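Local coordinates for regulatory protein BLAR1 (Bacillus licheniformis, PDB 1NRF) that probably senses beta-lactam antibiotics with its extracellular C-terminal domain, the part described here, and passes the signal across the membrane to the cytoplasm, at residues Y50-K53 and E54-R58; A70-A73 and L74-I78; T91-Y95 and K96-Q100. All coordinates share one frame; numbering follows the deposited sequence.

Interaction 1 (Y50-K53 and E54-R58); sequences YNRK and ESTSR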
ATOM      1  N   TYR A  50      -8.726  -3.123 -14.970  1.00 38.26           N
ATOM      2  CA  TYR A  50      -9.990  -2.460 -15.210  1.00 38.07           C
ATOM      3  C   TYR A  50      -9.744  -0.954 -15.109  1.00 39.01           C
ATOM      4  O   TYR A  50      -9.113  -0.486 -14.148  1.00 37.91           O
ATOM      5  CB  TYR A  50     -11.028  -2.901 -14.169  1.00 38.05           C
ATOM      6  CG  TYR A  50     -12.217  -1.978 -14.086  1.00 37.03           C
ATOM      7  CD1 TYR A  50     -12.488  -1.275 -12.915  1.00 37.85           C
ATOM      8  CD2 TYR A  50     -13.020  -1.743 -15.200  1.00 37.24           C
ATOM      9  CE1 TYR A  50     -13.519  -0.353 -12.855  1.00 38.36           C
ATOM     10  CE2 TYR A  50     -14.061  -0.819 -15.152  1.00 38.65           C
ATOM     11  CZ  TYR A  50     -14.301  -0.125 -13.976  1.00 39.65           C
ATOM     12  OH  TYR A  50     -15.307   0.811 -13.925  1.00 40.37           O
ATOM     13  N   ASN A  51     -10.241  -0.218 -16.106  1.00 38.60           N
ATOM     14  CA  ASN A  51     -10.115   1.237 -16.185  1.00 38.16           C
ATOM     15  C   ASN A  51      -8.652   1.654 -16.317  1.00 39.48           C
ATOM     16  O   ASN A  51      -8.029   2.069 -15.338  1.00 39.14           O
ATOM     17  CB  ASN A  51     -10.725   1.881 -14.939  1.00 38.30           C
ATOM     18  CG  ASN A  51     -10.950   3.365 -15.098  1.00 36.15           C
ATOM     19  OD1 ASN A  51     -10.354   4.008 -15.959  1.00 37.92           O
ATOM     20  ND2 ASN A  51     -11.806   3.923 -14.253  1.00 35.20           N
ATOM     21  N   ARG A  52      -8.119   1.556 -17.534  1.00 39.80           N
ATOM     22  CA  ARG A  52      -6.726   1.892 -17.800  1.00 41.45           C
ATOM     23  C   ARG A  52      -6.315   3.302 -17.375  1.00 42.10           C
ATOM     24  O   ARG A  52      -5.186   3.522 -16.921  1.00 41.47           O
ATOM     25  CB  ARG A  52      -6.408   1.701 -19.289  1.00 44.56           C
ATOM     26  CG  ARG A  52      -4.904   1.664 -19.564  1.00 48.19           C
ATOM     27  CD  ARG A  52      -4.545   1.478 -21.029  1.00 49.94           C
ATOM     28  NE  ARG A  52      -3.097   1.317 -21.198  1.00 53.54           N
ATOM     29  CZ  ARG A  52      -2.191   2.249 -20.902  1.00 54.21           C
ATOM     30  NH1 ARG A  52      -2.574   3.424 -20.424  1.00 55.51           N
ATOM     31  NH2 ARG A  52      -0.899   2.003 -21.073  1.00 53.49           N
ATOM     32  N   LYS A  53      -7.229   4.254 -17.524  1.00 42.12           N
ATOM     33  CA  LYS A  53      -6.946   5.640 -17.176  1.00 41.85           C
ATOM     34  C   LYS A  53      -6.591   5.786 -15.691  1.00 40.03           C
ATOM     35  O   LYS A  53      -5.544   6.329 -15.351  1.00 39.36           O
ATOM     36  CB  LYS A  53      -8.152   6.512 -17.543  1.00 44.09           C
ATOM     37  CG  LYS A  53      -7.895   8.015 -17.500  1.00 48.43           C
ATOM     38  CD  LYS A  53      -9.111   8.780 -18.011  1.00 50.51           C
ATOM     39  CE  LYS A  53      -8.865  10.281 -18.018  1.00 53.72           C
ATOM     40  NZ  LYS A  53      -8.542  10.801 -16.658  1.00 57.31           N
ATOM     41  N   GLU A  54      -7.464   5.290 -14.815  1.00 37.55           N
ATOM     42  CA  GLU A  54      -7.238   5.352 -13.377  1.00 35.99           C
ATOM     43  C   GLU A  54      -5.992   4.562 -12.980  1.00 32.86           C
ATOM     44  O   GLU A  54      -5.186   5.007 -12.159  1.00 29.76           O
ATOM     45  CB  GLU A  54      -8.451   4.792 -12.623  1.00 38.10           C
ATOM     46  CG  GLU A  54      -9.648   5.747 -12.510  1.00 44.76           C
ATOM     47  CD  GLU A  54      -9.783   6.414 -11.131  1.00 48.71           C
ATOM     48  OE1 GLU A  54     -10.780   7.147 -10.923  1.00 52.05           O
ATOM     49  OE2 GLU A  54      -8.910   6.212 -10.255  1.00 49.15           O
ATOM     50  N   SER A  55      -5.845   3.391 -13.585  1.00 30.05           N
ATOM     51  CA  SER A  55      -4.731   2.497 -13.302  1.00 29.41           C
ATOM     52  C   SER A  55      -3.364   3.077 -13.657  1.00 28.46           C
ATOM     53  O   SER A  55      -2.338   2.562 -13.216  1.00 26.46           O
ATOM     54  CB  SER A  55      -4.933   1.182 -14.058  1.00 31.11           C
ATOM     55  OG  SER A  55      -6.249   0.699 -13.871  1.00 32.59           O
ATOM     56  N   THR A  56      -3.351   4.137 -14.458  1.00 27.19           N
ATOM     57  CA  THR A  56      -2.099   4.760 -14.867  1.00 28.91           C
ATOM     58  C   THR A  56      -1.983   6.203 -14.350  1.00 29.33           C
ATOM     59  O   THR A  56      -0.996   6.892 -14.579  1.00 28.28           O
ATOM     60  CB  THR A  56      -1.941   4.723 -16.418  1.00 30.37           C
ATOM     61  OG1 THR A  56      -3.190   5.048 -17.050  1.00 32.83           O
ATOM     62  CG2 THR A  56      -1.499   3.351 -16.871  1.00 28.50           C
ATOM     63  N   SER A  57      -3.005   6.652 -13.642  1.00 30.26           N
ATOM     64  CA  SER A  57      -2.997   7.990 -13.076  1.00 28.60           C
ATOM     65  C   SER A  57      -2.399   7.875 -11.684  1.00 27.82           C
ATOM     66  O   SER A  57      -2.668   6.912 -10.982  1.00 25.17           O
ATOM     67  CB  SER A  57      -4.421   8.521 -12.976  1.00 27.34           C
ATOM     68  OG  SER A  57      -5.018   8.581 -14.256  1.00 25.23           O
ATOM     69  N   ARG A  58      -1.584   8.852 -11.298  1.00 28.62           N
ATOM     70  CA  ARG A  58      -0.949   8.855  -9.985  1.00 27.42           C
ATOM     71  C   ARG A  58      -1.798   9.590  -8.966  1.00 28.16           C
ATOM     72  O   ARG A  58      -2.510  10.531  -9.294  1.00 28.85           O
ATOM     73  CB  ARG A  58       0.423   9.511 -10.055  1.00 27.72           C
ATOM     74  CG  ARG A  58       1.516   8.612 -10.548  1.00 26.92           C
ATOM     75  CD  ARG A  58       2.706   9.438 -10.953  1.00 28.90           C
ATOM     76  NE  ARG A  58       3.908   8.639 -11.168  1.00 29.59           N
ATOM     77  CZ  ARG A  58       4.894   9.005 -11.974  1.00 30.46           C
ATOM     78  NH1 ARG A  58       4.807  10.147 -12.640  1.00 32.52           N
ATOM     79  NH2 ARG A  58       5.968   8.243 -12.109  1.00 31.07           N
TER

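Interaction 2 (A70-A73 and L74-I78); sequences ALLA and LESGI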
ATOM      1  N   ALA A  70       8.283   1.865   6.561  1.00 37.25           N
ATOM      2  CA  ALA A  70       8.734   0.876   7.534  1.00 36.39           C
ATOM      3  C   ALA A  70      10.046   0.210   7.115  1.00 35.09           C
ATOM      4  O   ALA A  70      10.904  -0.071   7.945  1.00 33.84           O
ATOM      5  CB  ALA A  70       7.649  -0.180   7.728  1.00 35.13           C
ATOM      6  N   LEU A  71      10.193  -0.032   5.817  1.00 35.27           N
ATOM      7  CA  LEU A  71      11.388  -0.674   5.283  1.00 35.28           C
ATOM      8  C   LEU A  71      12.628   0.210   5.438  1.00 34.80           C
ATOM      9  O   LEU A  71      13.711  -0.277   5.757  1.00 34.76           O
ATOM     10  CB  LEU A  71      11.170  -1.020   3.810  1.00 34.88           C
ATOM     11  CG  LEU A  71      12.282  -1.789   3.092  1.00 36.04           C
ATOM     12  CD1 LEU A  71      12.577  -3.117   3.784  1.00 31.12           C
ATOM     13  CD2 LEU A  71      11.833  -2.017   1.662  1.00 35.70           C
ATOM     14  N   LEU A  72      12.466   1.508   5.207  1.00 32.80           N
ATOM     15  CA  LEU A  72      13.580   2.428   5.339  1.00 30.45           C
ATOM     16  C   LEU A  72      13.966   2.497   6.813  1.00 31.65           C
ATOM     17  O   LEU A  72      15.148   2.472   7.144  1.00 30.36           O
ATOM     18  CB  LEU A  72      13.201   3.822   4.832  1.00 25.23           C
ATOM     19  CG  LEU A  72      14.247   4.918   5.080  1.00 24.99           C
ATOM     20  CD1 LEU A  72      15.515   4.612   4.294  1.00 24.36           C
ATOM     21  CD2 LEU A  72      13.692   6.274   4.685  1.00 23.21           C
ATOM     22  N   ALA A  73      12.963   2.572   7.689  1.00 31.58           N
ATOM     23  CA  ALA A  73      13.202   2.652   9.127  1.00 32.69           C
ATOM     24  C   ALA A  73      14.030   1.474   9.640  1.00 35.22           C
ATOM     25  O   ALA A  73      14.939   1.646  10.458  1.00 37.21           O
ATOM     26  CB  ALA A  73      11.878   2.725   9.871  1.00 31.22           C
ATOM     27  N   LEU A  74      13.710   0.276   9.165  1.00 35.36           N
ATOM     28  CA  LEU A  74      14.436  -0.921   9.566  1.00 37.75           C
ATOM     29  C   LEU A  74      15.865  -0.891   9.015  1.00 38.94           C
ATOM     30  O   LEU A  74      16.835  -1.128   9.739  1.00 39.38           O
ATOM     31  CB  LEU A  74      13.709  -2.170   9.053  1.00 36.40           C
ATOM     32  CG  LEU A  74      12.356  -2.467   9.700  1.00 36.45           C
ATOM     33  CD1 LEU A  74      11.649  -3.590   8.942  1.00 33.81           C
ATOM     34  CD2 LEU A  74      12.573  -2.839  11.177  1.00 35.51           C
ATOM     35  N   GLU A  75      15.980  -0.598   7.725  1.00 39.96           N
ATOM     36  CA  GLU A  75      17.270  -0.529   7.051  1.00 40.19           C
ATOM     37  C   GLU A  75      18.227   0.477   7.677  1.00 41.66           C
ATOM     38  O   GLU A  75      19.444   0.331   7.556  1.00 42.46           O
ATOM     39  CB  GLU A  75      17.058  -0.180   5.578  1.00 39.34           C
ATOM     40  CG  GLU A  75      16.772  -1.378   4.696  1.00 37.33           C
ATOM     41  CD  GLU A  75      17.995  -2.252   4.527  1.00 37.67           C
ATOM     42  OE1 GLU A  75      19.060  -1.704   4.159  1.00 37.87           O
ATOM     43  OE2 GLU A  75      17.899  -3.477   4.754  1.00 37.40           O
ATOM     44  N   SER A  76      17.674   1.495   8.334  1.00 42.32           N
ATOM     45  CA  SER A  76      18.465   2.542   8.978  1.00 42.94           C
ATOM     46  C   SER A  76      18.830   2.208  10.422  1.00 43.22           C
ATOM     47  O   SER A  76      19.682   2.862  11.022  1.00 41.67           O
ATOM     48  CB  SER A  76      17.700   3.869   8.963  1.00 42.66           C
ATOM     49  OG  SER A  76      17.732   4.465   7.682  1.00 43.78           O
ATOM     50  N   GLY A  77      18.177   1.195  10.975  1.00 43.04           N
ATOM     51  CA  GLY A  77      18.441   0.820  12.346  1.00 42.94           C
ATOM     52  C   GLY A  77      17.577   1.616  13.305  1.00 44.28           C
ATOM     53  O   GLY A  77      17.716   1.491  14.525  1.00 45.92           O
ATOM     54  N   ILE A  78      16.681   2.441  12.761  1.00 44.01           N
ATOM     55  CA  ILE A  78      15.783   3.252  13.587  1.00 43.35           C
ATOM     56  C   ILE A  78      14.898   2.359  14.458  1.00 42.06           C
ATOM     57  O   ILE A  78      14.476   2.758  15.541  1.00 41.02           O
ATOM     58  CB  ILE A  78      14.882   4.166  12.720  1.00 43.10           C
ATOM     59  CG1 ILE A  78      15.748   5.102  11.876  1.00 44.62           C
ATOM     60  CG2 ILE A  78      13.957   4.985  13.604  1.00 44.22           C
ATOM     61  CD1 ILE A  78      16.763   5.904  12.673  1.00 42.61           C
TER

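Interaction 3 (T91-Y95 and K96-Q100); sequences TQYPY and KEWNQ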
ATOM      1  N   THR A  91      -1.377  12.727  23.116  1.00 61.54           N
ATOM      2  CA  THR A  91      -2.216  13.452  22.172  1.00 61.30           C
ATOM      3  C   THR A  91      -3.495  12.680  21.880  1.00 60.73           C
ATOM      4  O   THR A  91      -3.450  11.517  21.486  1.00 59.84           O
ATOM      5  CB  THR A  91      -1.481  13.674  20.837  1.00 61.77           C
ATOM      6  OG1 THR A  91      -0.277  14.420  21.069  1.00 61.33           O
ATOM      7  CG2 THR A  91      -2.377  14.427  19.851  1.00 60.19           C
ATOM      8  N   GLN A  92      -4.631  13.336  22.078  1.00 61.24           N
ATOM      9  CA  GLN A  92      -5.928  12.722  21.830  1.00 61.13           C
ATOM     10  C   GLN A  92      -6.225  12.839  20.332  1.00 60.03           C
ATOM     11  O   GLN A  92      -6.845  13.807  19.892  1.00 59.70           O
ATOM     12  CB  GLN A  92      -7.012  13.446  22.644  1.00 62.83           C
ATOM     13  CG  GLN A  92      -8.343  12.702  22.771  1.00 66.89           C
ATOM     14  CD  GLN A  92      -9.463  13.562  23.368  1.00 68.83           C
ATOM     15  OE1 GLN A  92     -10.561  13.071  23.644  1.00 69.51           O
ATOM     16  NE2 GLN A  92      -9.188  14.848  23.559  1.00 69.36           N
ATOM     17  N   TYR A  93      -5.762  11.868  19.548  1.00 58.91           N
ATOM     18  CA  TYR A  93      -6.004  11.883  18.105  1.00 58.15           C
ATOM     19  C   TYR A  93      -7.458  11.509  17.814  1.00 57.56           C
ATOM     20  O   TYR A  93      -8.120  10.872  18.636  1.00 57.59           O
ATOM     21  CB  TYR A  93      -5.059  10.918  17.373  1.00 56.10           C
ATOM     22  CG  TYR A  93      -3.594  11.298  17.465  1.00 54.11           C
ATOM     23  CD1 TYR A  93      -2.768  10.748  18.449  1.00 53.26           C
ATOM     24  CD2 TYR A  93      -3.039  12.230  16.586  1.00 52.94           C
ATOM     25  CE1 TYR A  93      -1.426  11.117  18.557  1.00 51.36           C
ATOM     26  CE2 TYR A  93      -1.700  12.605  16.688  1.00 51.59           C
ATOM     27  CZ  TYR A  93      -0.902  12.046  17.675  1.00 51.01           C
ATOM     28  OH  TYR A  93       0.412  12.428  17.794  1.00 51.65           O
ATOM     29  N   PRO A  94      -7.974  11.910  16.639  1.00 57.67           N
ATOM     30  CA  PRO A  94      -9.357  11.628  16.224  1.00 57.05           C
ATOM     31  C   PRO A  94      -9.714  10.141  16.155  1.00 55.92           C
ATOM     32  O   PRO A  94     -10.871   9.790  15.948  1.00 55.74           O
ATOM     33  CB  PRO A  94      -9.447  12.297  14.852  1.00 57.07           C
ATOM     34  CG  PRO A  94      -8.449  13.414  14.947  1.00 57.25           C
ATOM     35  CD  PRO A  94      -7.293  12.745  15.635  1.00 56.74           C
ATOM     36  N   TYR A  95      -8.723   9.275  16.337  1.00 55.78           N
ATOM     37  CA  TYR A  95      -8.942   7.832  16.263  1.00 56.26           C
ATOM     38  C   TYR A  95      -8.403   7.163  17.516  1.00 56.29           C
ATOM     39  O   TYR A  95      -7.209   7.224  17.802  1.00 56.52           O
ATOM     40  CB  TYR A  95      -8.257   7.295  15.005  1.00 56.43           C
ATOM     41  CG  TYR A  95      -8.432   8.254  13.854  1.00 57.86           C
ATOM     42  CD1 TYR A  95      -7.531   9.304  13.656  1.00 57.98           C
ATOM     43  CD2 TYR A  95      -9.580   8.214  13.061  1.00 59.39           C
ATOM     44  CE1 TYR A  95      -7.776  10.296  12.713  1.00 58.88           C
ATOM     45  CE2 TYR A  95      -9.837   9.202  12.114  1.00 59.45           C
ATOM     46  CZ  TYR A  95      -8.936  10.242  11.951  1.00 59.88           C
ATOM     47  OH  TYR A  95      -9.218  11.250  11.060  1.00 60.50           O
ATOM     48  N   LYS A  96      -9.295   6.518  18.261  1.00 55.90           N
ATOM     49  CA  LYS A  96      -8.921   5.870  19.513  1.00 56.16           C
ATOM     50  C   LYS A  96      -7.794   4.829  19.434  1.00 55.82           C
ATOM     51  O   LYS A  96      -7.142   4.531  20.443  1.00 54.94           O
ATOM     52  CB  LYS A  96     -10.158   5.242  20.160  1.00 55.62           C
ATOM     53  CG  LYS A  96     -10.241   5.520  21.648  1.00 56.50           C
ATOM     54  CD  LYS A  96     -10.731   4.316  22.426  1.00 58.03           C
ATOM     55  CE  LYS A  96     -10.495   4.518  23.916  1.00 59.63           C
ATOM     56  NZ  LYS A  96     -10.809   3.298  24.717  1.00 61.03           N
ATOM     57  N   GLU A  97      -7.551   4.283  18.245  1.00 55.94           N
ATOM     58  CA  GLU A  97      -6.509   3.270  18.083  1.00 55.45           C
ATOM     59  C   GLU A  97      -5.102   3.849  18.039  1.00 54.02           C
ATOM     60  O   GLU A  97      -4.121   3.140  18.247  1.00 53.23           O
ATOM     61  CB  GLU A  97      -6.768   2.449  16.822  1.00 57.77           C
ATOM     62  CG  GLU A  97      -8.012   1.586  16.906  1.00 61.86           C
ATOM     63  CD  GLU A  97      -8.116   0.605  15.755  1.00 65.11           C
ATOM     64  OE1 GLU A  97      -8.941  -0.332  15.844  1.00 67.61           O
ATOM     65  OE2 GLU A  97      -7.374   0.773  14.761  1.00 66.78           O
ATOM     66  N   TRP A  98      -5.008   5.141  17.754  1.00 52.81           N
ATOM     67  CA  TRP A  98      -3.719   5.815  17.699  1.00 52.32           C
ATOM     68  C   TRP A  98      -3.313   6.197  19.122  1.00 53.03           C
ATOM     69  O   TRP A  98      -2.124   6.258  19.452  1.00 51.90           O
ATOM     70  CB  TRP A  98      -3.824   7.092  16.855  1.00 51.09           C
ATOM     71  CG  TRP A  98      -4.043   6.883  15.373  1.00 49.90           C
ATOM     72  CD1 TRP A  98      -4.427   5.729  14.740  1.00 49.47           C
ATOM     73  CD2 TRP A  98      -3.909   7.874  14.345  1.00 48.87           C
ATOM     74  NE1 TRP A  98      -4.536   5.944  13.386  1.00 46.90           N
ATOM     75  CE2 TRP A  98      -4.225   7.250  13.117  1.00 48.04           C
ATOM     76  CE3 TRP A  98      -3.553   9.232  14.344  1.00 47.48           C
ATOM     77  CZ2 TRP A  98      -4.194   7.938  11.902  1.00 47.19           C
ATOM     78  CZ3 TRP A  98      -3.523   9.915  13.139  1.00 43.46           C
ATOM     79  CH2 TRP A  98      -3.842   9.267  11.934  1.00 46.60           C
ATOM     80  N   ASN A  99      -4.327   6.434  19.954  1.00 54.29           N
ATOM     81  CA  ASN A  99      -4.153   6.868  21.342  1.00 54.90           C
ATOM     82  C   ASN A  99      -3.702   5.800  22.338  1.00 54.68           C
ATOM     83  O   ASN A  99      -4.380   5.543  23.341  1.00 53.20           O
ATOM     84  CB  ASN A  99      -5.456   7.508  21.832  1.00 54.70           C
ATOM     85  CG  ASN A  99      -5.950   8.603  20.903  1.00 55.58           C
ATOM     86  OD1 ASN A  99      -5.243   9.570  20.639  1.00 57.88           O
ATOM     87  ND2 ASN A  99      -7.167   8.452  20.400  1.00 56.70           N
ATOM     88  N   GLN A 100      -2.548   5.198  22.062  1.00 54.50           N
ATOM     89  CA  GLN A 100      -1.980   4.166  22.923  1.00 55.69           C
ATOM     90  C   GLN A 100      -0.601   3.768  22.424  1.00 55.53           C
ATOM     91  O   GLN A 100      -0.227   4.089  21.298  1.00 55.16           O
ATOM     92  CB  GLN A 100      -2.898   2.946  22.965  1.00 57.28           C
ATOM     93  CG  GLN A 100      -3.491   2.569  21.623  1.00 60.49           C
ATOM     94  CD  GLN A 100      -4.581   1.526  21.752  1.00 63.35           C
ATOM     95  OE1 GLN A 100      -4.306   0.359  22.043  1.00 64.82           O
ATOM     96  NE2 GLN A 100      -5.834   1.944  21.550  1.00 63.61           N
TER
HETATM   97  O   HOH W   1     -12.315   7.294  17.788  1.00 37.02           O

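Interaction 1 (Y50-K53 and E54-R58)
Asn51 and Ser55 hold the first turn of the short helix 52-56 by two bonds to one carbonyl. Ser55 N donates to Asn51 O at 3.1 Å, while Ser55 OG reaches the same oxygen from above the carbonyl plane at 2.7 Å. Hydroxyls do similar work one and two residues later. Thr56 OG1 gives a short 2.5 Å bond to Arg52 O, its hydroxyl placed between backbone N and carbonyl carbon (chi1 42°). Lys53 O takes Ser57 OG at 2.6 Å and Thr56 N at 3.2 Å, from opposite faces of its plane. Asn51 also caps the helix: its OD1 accepts a long, weak but nearly straight bond from Glu54 N, 3.4 Å away.

Among van der Waals contacts, Glu54 CG sits 3.3 Å from Asn51 ND2, with amide and carboxylate planes turned 72° apart; ND2 itself has a weak bond to Gly35 O. The extended Arg52 chain brings NH1 to 3.7 Å from Thr56 CG2. Outside the turn, Glu54 OE2 has a weak bond to His231 of strand 225-234, and Tyr50 OH, at the end of strand 46-50, bonds Ser25 of helix 25-29.

Three successive hydroxyls thus turn back onto carbonyls one turn earlier, which probably strengthens a helix with weak backbone bonding, just where strand 46-50 ends.

Interaction 2 (A70-A73 and L74-I78)
Leu72 O is gripped twice by Ser76: by the backbone N at 3.0 Å and, more weakly, by the hydroxyl OG at 3.3 Å. With OG lying beside its own backbone N (chi1 -76°), both donors of Ser76 reach back to the same carbonyl, and OG also rests near Leu72 CD1. One and two residues earlier, the regular helix bonds run from Glu75 N to Leu71 O (3.0 Å) and from Leu74 N to Ala70 O (3.1 Å).

The helix 66-76 then ends in a Schellman motif. Gly77, with a positive phi of 87° that glycine takes without strain, turns the chain so that its N bonds Leu74 O, while Ile78 N makes a weak 3.0 Å bond to Ala73 O. The same turn brings Ile78 CB to 4.4 Å from Ala73 CB, the apolar contact that accompanies this kind of helix end. Both Ala73 and Ile78 also touch Leu119 of helix 113-123, and Leu74 packs on helix 177-187.

Glu75 bends at chi2 (-70°), CG lying 3.4 Å from Leu71 O, and its OE2 bonds Asn179 and the backbone of Lys176. The carbonyls of Leu72, Ala73 and Leu74 therefore find donors in Ser76, Ile78 and Gly77, the Ala73 one weakly, and the apolar side chains of Leu71, Ala73 and Leu74 pack against neighbouring helices and loops.

Interaction 3 (T91-Y95 and K96-Q100)
Asn99 reads the backbone of Tyr93 at both ends of its amide. OD1 accepts from Tyr93 N at 2.6 Å, the donor lying on a lone pair in the carbonyl plane. ND2 donates to Tyr93 O at 3.1 Å in a nearly straight bond (170°), that oxygen lying in the amide plane. OD1 also lies at the rim of the Tyr93 ring, 3.5 Å from CD1.

Trp98 carries the aromatic part. Its edge turns toward the face of Tyr93 (offset edge-to-face, planes at 60°); the closest atoms are Trp98 CE3 and Tyr93 CG, 3.7 Å apart. CG of Trp98 lies beside its backbone N (chi1 -69°), which turns the indole back toward Tyr95. Tyr95 CD1 lies over one indole face, 3.9 Å from Trp98 CE2, while Tyr95 CB stands above the five-membered ring in a CH-pi contact; the two side chains run alongside, their rings oblique.

In the next shell, Trp98 N bonds Tyr95 O at 3.0 Å and so ties the two aromatic residues together through the backbone. Thr91 CG2 covers the centre of one Tyr93 face, and Pro94 CB lies over a Tyr95 face. Tyr93 also stacks with Trp114, whose NE1 bonds Trp98 O.

The result is an aromatic cluster in the loop between helices 66-76 and 104-110, the side chain of Trp98 about 7 Å from that of Ser63, probably the acylated serine of this penicillin-binding-protein transpeptidase-like (beta-lactamase clan) domain.

How the interactions relate
All three contacts are local, within one continuous run of chain, and none touches another. Interactions 1 and 3 lie at the surface, on opposite sides of the chain's centre, whereas interaction 2 is partly buried among helices. Two are helical: interaction 1 spans a whole short, weakly bonded helix after a strand, held by hydroxyls and an N-cap, and interaction 2 closes the helix that follows it, with regular backbone bonds, a Schellman end and apolar packing. Interaction 3 has no regular helix; its loop is held by an asparagine amide, an edge-to-face and an oblique aromatic pair. Of the three, it comes nearest to the probable acylation site.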